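PDB 6KCW: alginate lyase from Chitinophaga sp. MD30, which cleaves alginate by beta-elimination as a bacterial member of polysaccharide lyase family 36. Local coordinates for residues Arg117-Gln122 with Phe129-Ile134; Lys149-Ser154 with Asn186-Leu191. One frame throughout, in Å; residues are numbered along the deposited sequence.

Contact 1: residues Arg117-Gln122 with Phe129-Ile134. With PO4 (phosphate ion), chain B.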
loop_
_atom_site.group_PDB
_atom_site.type_symbol
_atom_site.label_atom_id
_atom_site.label_comp_id
_atom_site.label_asym_id
_atom_site.label_seq_id
_atom_site.Cartn_x
_atom_site.Cartn_y
_atom_site.Cartn_z
ATOM N N ARG A 117 -4.644 -1.769 -1.435
ATOM C CA ARG A 117 -3.679 -0.730 -1.084
ATOM C C ARG A 117 -4.403 0.395 -0.357
ATOM O O ARG A 117 -5.622 0.354 -0.153
ATOM C CB ARG A 117 -2.938 -0.181 -2.318
ATOM C CG ARG A 117 -2.091 -1.214 -3.034
ATOM C CD ARG A 117 -1.553 -0.696 -4.377
ATOM N NE ARG A 117 -2.594 -0.090 -5.193
ATOM C CZ ARG A 117 -2.361 0.633 -6.283
ATOM N NH1 ARG A 117 -1.122 0.841 -6.707
ATOM N NH2 ARG A 117 -3.374 1.155 -6.953
ATOM N N MET A 118 -3.634 1.411 0.040
ATOM C CA MET A 118 -4.162 2.536 0.797
ATOM C C MET A 118 -3.626 3.834 0.214
ATOM O O MET A 118 -2.500 3.888 -0.292
ATOM C CB MET A 118 -3.798 2.442 2.303
ATOM C CG MET A 118 -4.501 3.486 3.188
ATOM S SD MET A 118 -4.157 3.344 4.961
ATOM C CE MET A 118 -2.416 3.822 5.000
ATOM N N MET A 119 -4.447 4.882 0.293
ATOM C CA MET A 119 -4.078 6.196 -0.207
ATOM C C MET A 119 -4.282 7.247 0.872
ATOM O O MET A 119 -5.040 7.053 1.824
ATOM C CB MET A 119 -4.906 6.605 -1.428
ATOM C CG MET A 119 -4.732 5.740 -2.639
ATOM S SD MET A 119 -5.625 6.481 -4.018
ATOM C CE MET A 119 -4.867 8.094 -4.217
ATOM N N TRP A 120 -3.588 8.371 0.713
ATOM C CA TRP A 120 -4.050 9.621 1.288
ATOM C C TRP A 120 -4.699 10.434 0.170
ATOM O O TRP A 120 -4.476 10.179 -1.018
ATOM C CB TRP A 120 -2.908 10.384 1.974
ATOM C CG TRP A 120 -2.110 11.241 1.072
ATOM C CD1 TRP A 120 -2.314 12.562 0.810
ATOM C CD2 TRP A 120 -0.963 10.851 0.310
ATOM N NE1 TRP A 120 -1.372 13.020 -0.079
ATOM C CE2 TRP A 120 -0.531 11.988 -0.405
ATOM C CE3 TRP A 120 -0.265 9.648 0.152
ATOM C CZ2 TRP A 120 0.575 11.961 -1.258
ATOM C CZ3 TRP A 120 0.833 9.623 -0.692
ATOM C CH2 TRP A 120 1.242 10.774 -1.385
ATOM N N TYR A 121 -5.557 11.378 0.553
ATOM C CA TYR A 121 -6.414 12.026 -0.432
ATOM C C TYR A 121 -6.886 13.370 0.108
ATOM O O TYR A 121 -7.218 13.482 1.292
ATOM C CB TYR A 121 -7.614 11.132 -0.772
ATOM C CG TYR A 121 -8.466 11.591 -1.952
ATOM C CD1 TYR A 121 -8.069 11.348 -3.258
ATOM C CD2 TYR A 121 -9.694 12.220 -1.751
ATOM C CE1 TYR A 121 -8.852 11.749 -4.330
ATOM C CE2 TYR A 121 -10.485 12.621 -2.819
ATOM C CZ TYR A 121 -10.055 12.386 -4.104
ATOM O OH TYR A 121 -10.835 12.782 -5.167
ATOM N N GLN A 122 -6.925 14.378 -0.772
ATOM C CA GLN A 122 -7.396 15.712 -0.417
ATOM C C GLN A 122 -8.588 16.096 -1.284
ATOM O O GLN A 122 -8.522 16.033 -2.522
ATOM C CB GLN A 122 -6.293 16.768 -0.544
ATOM C CG GLN A 122 -6.825 18.182 -0.333
ATOM C CD GLN A 122 -5.773 19.159 0.127
ATOM O OE1 GLN A 122 -6.062 20.074 0.895
ATOM N NE2 GLN A 122 -4.541 18.976 -0.336
ATOM N N PHE A 129 -7.370 12.773 4.210
ATOM C CA PHE A 129 -7.570 11.561 4.993
ATOM C C PHE A 129 -6.834 10.385 4.363
ATOM O O PHE A 129 -6.256 10.486 3.281
ATOM C CB PHE A 129 -9.069 11.233 5.138
ATOM C CG PHE A 129 -9.855 11.395 3.862
ATOM C CD1 PHE A 129 -9.934 10.360 2.941
ATOM C CD2 PHE A 129 -10.513 12.584 3.585
ATOM C CE1 PHE A 129 -10.643 10.506 1.762
ATOM C CE2 PHE A 129 -11.231 12.745 2.408
ATOM C CZ PHE A 129 -11.295 11.704 1.492
ATOM N N PHE A 130 -6.847 9.267 5.084
ATOM C CA PHE A 130 -6.556 7.959 4.523
ATOM C C PHE A 130 -7.825 7.397 3.879
ATOM O O PHE A 130 -8.943 7.804 4.199
ATOM C CB PHE A 130 -6.035 7.006 5.611
ATOM C CG PHE A 130 -4.623 7.291 6.056
ATOM C CD1 PHE A 130 -3.564 7.177 5.163
ATOM C CD2 PHE A 130 -4.352 7.650 7.364
ATOM C CE1 PHE A 130 -2.266 7.428 5.551
ATOM C CE2 PHE A 130 -3.041 7.899 7.770
ATOM C CZ PHE A 130 -1.994 7.790 6.846
ATOM N N GLN A 131 -7.644 6.468 2.938
ATOM C CA GLN A 131 -8.806 5.851 2.314
ATOM C C GLN A 131 -8.372 4.526 1.726
ATOM O O GLN A 131 -7.292 4.452 1.124
ATOM C CB GLN A 131 -9.429 6.741 1.222
ATOM C CG GLN A 131 -8.653 6.795 -0.117
ATOM C CD GLN A 131 -9.309 7.681 -1.187
ATOM O OE1 GLN A 131 -10.226 8.456 -0.900
ATOM N NE2 GLN A 131 -8.836 7.561 -2.429
ATOM N N PRO A 132 -9.154 3.466 1.886
ATOM C CA PRO A 132 -8.886 2.243 1.130
ATOM C C PRO A 132 -8.876 2.546 -0.359
ATOM O O PRO A 132 -9.454 3.529 -0.827
ATOM C CB PRO A 132 -10.057 1.319 1.495
ATOM C CG PRO A 132 -10.712 1.951 2.700
ATOM C CD PRO A 132 -10.422 3.414 2.632
ATOM N N TYR A 133 -8.205 1.677 -1.110
ATOM C CA TYR A 133 -8.101 1.835 -2.560
ATOM C C TYR A 133 -7.984 0.426 -3.145
ATOM O O TYR A 133 -6.882 -0.082 -3.353
ATOM C CB TYR A 133 -6.921 2.716 -2.945
ATOM C CG TYR A 133 -7.051 3.263 -4.339
ATOM C CD1 TYR A 133 -7.978 4.258 -4.621
ATOM C CD2 TYR A 133 -6.275 2.773 -5.378
ATOM C CE1 TYR A 133 -8.125 4.760 -5.882
ATOM C CE2 TYR A 133 -6.415 3.273 -6.654
ATOM C CZ TYR A 133 -7.340 4.270 -6.899
ATOM O OH TYR A 133 -7.497 4.772 -8.170
ATOM N N ILE A 134 -9.130 -0.196 -3.392
ATOM C CA ILE A 134 -9.204 -1.626 -3.661
ATOM C C ILE A 134 -9.665 -1.840 -5.099
ATOM O O ILE A 134 -10.716 -1.335 -5.508
ATOM C CB ILE A 134 -10.148 -2.331 -2.674
ATOM C CG1 ILE A 134 -9.891 -1.848 -1.250
ATOM C CG2 ILE A 134 -9.920 -3.819 -2.690
ATOM C CD1 ILE A 134 -8.472 -2.010 -0.835
HETATM P P PO4 B . -4.488 3.653 -10.065
HETATM O O1 PO4 B . -3.214 2.984 -9.617
HETATM O O2 PO4 B . -4.389 3.970 -11.542
HETATM O O3 PO4 B . -4.683 4.978 -9.364
HETATM O O4 PO4 B . -5.675 2.702 -9.845
HETATM O O HOH W 1 -5.323 -0.777 -5.238
#

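Contact 2: residues Lys149-Ser154 with Asn186-Leu191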
loop_
_atom_site.group_PDB
_atom_site.type_symbol
_atom_site.label_atom_id
_atom_site.label_comp_id
_atom_site.label_asym_id
_atom_site.label_seq_id
_atom_site.Cartn_x
_atom_site.Cartn_y
_atom_site.Cartn_z
ATOM N N LYS A 149 -14.921 4.824 2.258
ATOM C CA LYS A 149 -14.377 4.851 3.618
ATOM C C LYS A 149 -13.205 5.821 3.740
ATOM O O LYS A 149 -12.439 6.033 2.795
ATOM C CB LYS A 149 -13.930 3.454 4.059
ATOM C CG LYS A 149 -14.962 2.355 3.808
ATOM C CD LYS A 149 -16.239 2.640 4.589
ATOM C CE LYS A 149 -17.119 1.400 4.741
ATOM N NZ LYS A 149 -18.253 1.647 5.682
ATOM N N SER A 150 -13.061 6.406 4.928
ATOM C CA SER A 150 -11.952 7.319 5.162
ATOM C C SER A 150 -11.565 7.315 6.631
ATOM O O SER A 150 -12.379 7.020 7.507
ATOM C CB SER A 150 -12.290 8.747 4.715
ATOM O OG SER A 150 -13.309 9.309 5.513
ATOM N N TYR A 151 -10.301 7.629 6.881
ATOM C CA TYR A 151 -9.797 7.829 8.227
ATOM C C TYR A 151 -8.997 9.129 8.271
ATOM O O TYR A 151 -8.030 9.303 7.512
ATOM C CB TYR A 151 -8.934 6.656 8.684
ATOM C CG TYR A 151 -8.431 6.772 10.114
ATOM C CD1 TYR A 151 -7.259 7.463 10.407
ATOM C CD2 TYR A 151 -9.125 6.188 11.168
ATOM C CE1 TYR A 151 -6.793 7.568 11.701
ATOM C CE2 TYR A 151 -8.663 6.287 12.485
ATOM C CZ TYR A 151 -7.498 6.979 12.742
ATOM O OH TYR A 151 -7.026 7.090 14.028
ATOM N N PRO A 152 -9.399 10.045 9.165
ATOM C CA PRO A 152 -10.534 9.832 10.073
ATOM C C PRO A 152 -11.880 9.993 9.364
ATOM O O PRO A 152 -11.899 10.516 8.233
ATOM C CB PRO A 152 -10.330 10.913 11.135
ATOM C CG PRO A 152 -9.655 12.027 10.380
ATOM C CD PRO A 152 -8.805 11.385 9.316
ATOM N N SER A 153 -12.971 9.524 9.989
ATOM C CA SER A 153 -14.283 9.630 9.346
ATOM C C SER A 153 -14.717 11.085 9.219
ATOM O O SER A 153 -15.396 11.443 8.253
ATOM C CB SER A 153 -15.342 8.806 10.103
ATOM O OG SER A 153 -15.426 9.160 11.483
ATOM N N SER A 154 -14.314 11.941 10.156
ATOM C CA SER A 154 -14.490 13.382 10.027
ATOM C C SER A 154 -13.170 14.072 10.354
ATOM O O SER A 154 -12.313 13.514 11.043
ATOM C CB SER A 154 -15.628 13.905 10.931
ATOM O OG SER A 154 -15.265 13.905 12.304
ATOM N N ASN A 186 -4.696 2.931 13.791
ATOM C CA ASN A 186 -4.760 3.277 15.205
ATOM C C ASN A 186 -5.850 2.472 15.910
ATOM O O ASN A 186 -6.647 3.019 16.670
ATOM C CB ASN A 186 -5.002 4.775 15.408
ATOM C CG ASN A 186 -3.794 5.615 15.097
ATOM O OD1 ASN A 186 -2.699 5.097 14.897
ATOM N ND2 ASN A 186 -3.982 6.933 15.076
ATOM N N GLY A 187 -5.925 1.175 15.615
ATOM C CA GLY A 187 -6.926 0.322 16.231
ATOM C C GLY A 187 -8.366 0.605 15.845
ATOM O O GLY A 187 -9.268 -0.081 16.348
ATOM N N THR A 188 -8.612 1.581 14.973
ATOM C CA THR A 188 -9.952 1.936 14.507
ATOM C C THR A 188 -10.202 1.315 13.139
ATOM O O THR A 188 -9.359 1.428 12.242
ATOM C CB THR A 188 -10.106 3.459 14.418
ATOM O OG1 THR A 188 -10.122 4.028 15.739
ATOM C CG2 THR A 188 -11.388 3.839 13.654
ATOM N N THR A 189 -11.353 0.667 12.980
ATOM C CA THR A 189 -11.706 0.053 11.703
ATOM C C THR A 189 -11.927 1.116 10.628
ATOM O O THR A 189 -12.754 2.020 10.784
ATOM C CB THR A 189 -12.959 -0.810 11.852
ATOM O OG1 THR A 189 -12.665 -1.940 12.680
ATOM C CG2 THR A 189 -13.463 -1.320 10.495
ATOM N N VAL A 190 -11.187 1.008 9.531
ATOM C CA VAL A 190 -11.412 1.890 8.393
ATOM C C VAL A 190 -12.289 1.135 7.414
ATOM O O VAL A 190 -13.372 1.598 7.034
ATOM C CB VAL A 190 -10.091 2.326 7.736
ATOM C CG1 VAL A 190 -10.353 3.371 6.662
ATOM C CG2 VAL A 190 -9.143 2.865 8.790
ATOM N N LEU A 191 -11.824 -0.039 7.007
ATOM C CA LEU A 191 -12.561 -0.916 6.115
ATOM C C LEU A 191 -12.459 -2.324 6.667
ATOM O O LEU A 191 -11.354 -2.791 6.963
ATOM C CB LEU A 191 -12.006 -0.867 4.690
ATOM C CG LEU A 191 -12.623 -1.874 3.718
ATOM C CD1 LEU A 191 -14.035 -1.447 3.344
ATOM C CD2 LEU A 191 -11.758 -2.055 2.469
#

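Contact 1: residues Arg117-Gln122 with Phe129-Ile134
Met119 lays its sulfur over one face of the Tyr133 ring, a Met-aromatic contact with SD 3.5 Å from the ring centroid and offset toward the rim. Arg117 runs alongside Tyr133 on the same face of this antiparallel hairpin, the guanidinium and ring planes 44° apart and Arg117 NH2 at the ring edge, 3.7 Å from Tyr133 CD2. With CG of Tyr133 anti to the backbone N (chi1 -161°), the phenol points the same way as the guanidinium, and both reach one phosphate, probably from the crystallisation liquor: Arg117 NH2 donates to its O1 at 3.2 Å in an almost straight bond, and Tyr133 OH, which also accepts from Gly144 N, donates to O4. Lys91 also binds this ion, and His212 pairs with Arg117 NH1. Farther along the same face, the Gln131 amide lies 19° from the plane of the Tyr121 ring, its OE1 3.7 Å from Tyr121 CG. On the other face, Met118 CE meets Phe130 CD1 at 3.5 Å. Backbone bonds join the strands, including Met119 N to Gln131 O at 3.0 Å; the pair at Arg117 and Tyr133 is weak. Were Tyr133 cut back to an alanine, the Met119 sulfur would probably lose the ring it rests on, and the Gly144 N-H and the phosphate their hydroxyl partner. A cationic, hydroxyl-bearing site that holds an anion is consistent with binding the carboxylates of alginate.

Contact 2: residues Lys149-Ser154 with Asn186-Leu191
Asn186 meets the hydroxyl end of Tyr151: its ND2 gives a weak hydrogen bond to Tyr151 OH, 3.2 Å long, with amide and ring planes nearly perpendicular at 87°. OD1 of that amide is held by the backbone N of His164. After the turn at Gly187, Thr188 comes to the edge of the tyrosine ring, its CB 3.7 Å from Tyr151 CE2 and its CG2 methyl in the ring plane. Tyr151 has CG anti to the backbone N (chi1 -177°), which extends the ring past Thr188 to Asn186. Val190 crosses the root of the same side chain, where its CG2 packs 3.8 Å from Tyr151 CB, while its carbonyl O lies 3.6 Å from Lys149 CB. Leu191 closes the contact with CD1 against Lys149 CG at 3.9 Å; the lysine chain bends at chi2, and its amine departs from 186-191. A classic beta bulge sets Val190 and Leu191 together opposite the single residue Ile183. The loop 149-154 thus lies over the bulged hairpin of strands 179-185 and 188-195: Tyr151 also touches Ile185 of strand 179-185 and Tyr163 of strand 162-170, and Val190 and Leu191 reach Pro132 of strand 128-135.

Overall arrangement
The two contacts follow one another along the chain, contact 1 complete before contact 2 begins, with centres about 10 Å apart. Contact 1 is the hairpin of strands 113-122 and 128-135 in the six-stranded antiparallel sheet; contact 2 joins the loop that follows this hairpin to strand 188-195 of the nine-stranded sheet. They touch directly, with Phe130 N 2.7 Å from Tyr151 O in a probable hydrogen bond and Pro132 packed on Lys149. The loop, running along the edge of strand 128-135, therefore ties the hairpin to the other sheet, in an architecture consistent with the concanavalin-like fold, while the phosphate sits on the face that carries Arg117 and Tyr133.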